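Local coordinates for protein transcriptional regulator, marR family, putative (Sulfolobus solfataricus, PDB 3F3X) that probably acts as a DNA-binding transcription factor of the MarR family, activating transcription in this archaeon, at residues G100-V103 / L104-N108. Numbering follows the deposited sequence.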
ATOM      1  N   GLY A 100     -16.398  13.833 -16.484  1.00 22.98           N
ATOM      2  CA  GLY A 100     -15.447  13.386 -15.487  1.00 21.46           C
ATOM      3  C   GLY A 100     -15.715  14.023 -14.130  1.00 21.32           C
ATOM      4  O   GLY A 100     -15.613  13.355 -13.103  1.00 21.18           O
ATOM      5  N   ARG A 101     -16.049  15.312 -14.115  1.00 20.27           N
ATOM      6  CA  ARG A 101     -16.330  15.999 -12.855  1.00 22.31           C
ATOM      7  C   ARG A 101     -17.546  15.381 -12.172  1.00 23.57           C
ATOM      8  O   ARG A 101     -17.591  15.256 -10.947  1.00 21.73           O
ATOM      9  CB  ARG A 101     -16.572  17.494 -13.088  1.00 21.55           C
ATOM     10  CG  ARG A 101     -15.328  18.265 -13.519  1.00 22.83           C
ATOM     11  CD  ARG A 101     -15.588  19.766 -13.548  1.00 25.11           C
ATOM     12  NE  ARG A 101     -14.451  20.519 -14.075  1.00 24.22           N
ATOM     13  CZ  ARG A 101     -13.377  20.878 -13.374  1.00 26.35           C
ATOM     14  NH1 ARG A 101     -13.262  20.565 -12.089  1.00 23.03           N
ATOM     15  NH2 ARG A 101     -12.405  21.557 -13.972  1.00 28.83           N
ATOM     16  N   GLN A 102     -18.525  14.985 -12.974  1.00 23.19           N
ATOM     17  CA  GLN A 102     -19.733  14.376 -12.438  1.00 27.14           C
ATOM     18  C   GLN A 102     -19.416  12.996 -11.862  1.00 25.94           C
ATOM     19  O   GLN A 102     -19.891  12.642 -10.781  1.00 25.52           O
ATOM     20  CB  GLN A 102     -20.795  14.280 -13.540  1.00 31.97           C
ATOM     21  CG  GLN A 102     -22.008  13.443 -13.181  1.00 41.08           C
ATOM     22  CD  GLN A 102     -23.128  13.581 -14.202  1.00 46.82           C
ATOM     23  OE1 GLN A 102     -22.888  13.571 -15.415  1.00 49.90           O
ATOM     24  NE2 GLN A 102     -24.360  13.700 -13.717  1.00 48.77           N
ATOM     25  N   VAL A 103     -18.605  12.222 -12.577  1.00 23.41           N
ATOM     26  CA  VAL A 103     -18.230  10.895 -12.108  1.00 23.55           C
ATOM     27  C   VAL A 103     -17.387  11.003 -10.842  1.00 23.83           C
ATOM     28  O   VAL A 103     -17.532  10.192  -9.926  1.00 24.41           O
ATOM     29  CB  VAL A 103     -17.463  10.109 -13.198  1.00 23.20           C
ATOM     30  CG1 VAL A 103     -16.862   8.841 -12.615  1.00 26.23           C
ATOM     31  CG2 VAL A 103     -18.419   9.734 -14.319  1.00 24.81           C
ATOM     32  N   LEU A 104     -16.514  12.005 -10.780  1.00 22.12           N
ATOM     33  CA  LEU A 104     -15.691  12.193  -9.591  1.00 21.84           C
ATOM     34  C   LEU A 104     -16.563  12.411  -8.351  1.00 22.62           C
ATOM     35  O   LEU A 104     -16.269  11.878  -7.277  1.00 22.21           O
ATOM     36  CB  LEU A 104     -14.759  13.390  -9.765  1.00 21.13           C
ATOM     37  CG  LEU A 104     -14.016  13.827  -8.500  1.00 22.00           C
ATOM     38  CD1 LEU A 104     -13.189  12.669  -7.941  1.00 23.36           C
ATOM     39  CD2 LEU A 104     -13.115  15.009  -8.831  1.00 21.18           C
ATOM     40  N   LEU A 105     -17.628  13.198  -8.493  1.00 23.77           N
ATOM     41  CA  LEU A 105     -18.525  13.463  -7.369  1.00 24.22           C
ATOM     42  C   LEU A 105     -19.100  12.157  -6.833  1.00 23.51           C
ATOM     43  O   LEU A 105     -19.174  11.946  -5.622  1.00 24.13           O
ATOM     44  CB  LEU A 105     -19.668  14.390  -7.791  1.00 26.39           C
ATOM     45  CG  LEU A 105     -19.313  15.844  -8.115  1.00 30.65           C
ATOM     46  CD1 LEU A 105     -20.559  16.583  -8.600  1.00 32.35           C
ATOM     47  CD2 LEU A 105     -18.731  16.517  -6.873  1.00 32.89           C
ATOM     48  N   GLU A 106     -19.496  11.281  -7.747  1.00 24.91           N
ATOM     49  CA  GLU A 106     -20.061   9.988  -7.381  1.00 26.20           C
ATOM     50  C   GLU A 106     -19.004   9.077  -6.762  1.00 25.96           C
ATOM     51  O   GLU A 106     -19.248   8.453  -5.730  1.00 26.52           O
ATOM     52  CB  GLU A 106     -20.670   9.322  -8.617  1.00 29.07           C
ATOM     53  CG  GLU A 106     -21.902  10.039  -9.157  1.00 36.97           C
ATOM     54  CD  GLU A 106     -22.325   9.542 -10.528  1.00 40.72           C
ATOM     55  OE1 GLU A 106     -21.945   8.409 -10.899  1.00 44.76           O
ATOM     56  OE2 GLU A 106     -23.047  10.283 -11.231  1.00 43.35           O
ATOM     57  N   ALA A 107     -17.830   8.998  -7.388  1.00 23.99           N
ATOM     58  CA  ALA A 107     -16.755   8.151  -6.868  1.00 23.01           C
ATOM     59  C   ALA A 107     -16.341   8.623  -5.471  1.00 23.73           C
ATOM     60  O   ALA A 107     -16.082   7.807  -4.582  1.00 23.31           O
ATOM     61  CB  ALA A 107     -15.545   8.179  -7.822  1.00 22.28           C
ATOM     62  N   ASN A 108     -16.277   9.941  -5.287  1.00 23.02           N
ATOM     63  CA  ASN A 108     -15.916  10.519  -3.996  1.00 24.19           C
ATOM     64  C   ASN A 108     -16.927  10.080  -2.942  1.00 24.13           C
ATOM     65  O   ASN A 108     -16.555   9.704  -1.832  1.00 23.01           O
ATOM     66  CB  ASN A 108     -15.896  12.050  -4.077  1.00 22.55           C
ATOM     67  CG  ASN A 108     -15.683  12.703  -2.721  1.00 26.77           C
ATOM     68  OD1 ASN A 108     -16.576  13.366  -2.188  1.00 27.29           O
ATOM     69  ND2 ASN A 108     -14.501  12.514  -2.154  1.00 25.31           N
TER
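A107 N donates to V103 O over 2.8 Å, close to straight at 169°. The bond from L104 N to G100 O is equally short at 2.8 Å, but its donor is tilted out of the carbonyl plane. L105 N reaches R101 O at 3.2 Å, tilted further, and E106 N makes a weak bond to Q102 O at 3.3 Å. Four successive i to i+4 bonds, with helical backbone torsions throughout, define a regular alpha-helix.

Side chains follow the same spacing. L105 has CG set beside its own backbone N (chi1 -69°), which lays that carbon against R101 O at 3.4 Å. E106 also turns CG beside its backbone N, and its extended chain runs alongside that of Q102, both pointing the same way. E106 OE2 meets the aliphatic CG of Q102 at 3.9 Å, an oxygen-to-carbon approach at van der Waals distance along this outer side of the helix. The amide and carboxylate planes are turned 61° apart, so the two groups are not stacked flat.

The inner side is apolar. V103 and L104 both pack on L43 of helix 37-48, and L104 also meets F40; A107 rests on L29 and M33 of helix 3-33. Near the start of the helix, T97 OG1 accepts a bond from G100 N, while R101 NH1 binds S47 O. N108 packs on L8 of the second subunit. The arrangement is that of an amphipathic alpha-helix, here the early turns of helix 98-118, which follows the beta-hairpin 80-96 of the winged helix-turn-helix fold of MarR proteins and leads toward the dimer interface.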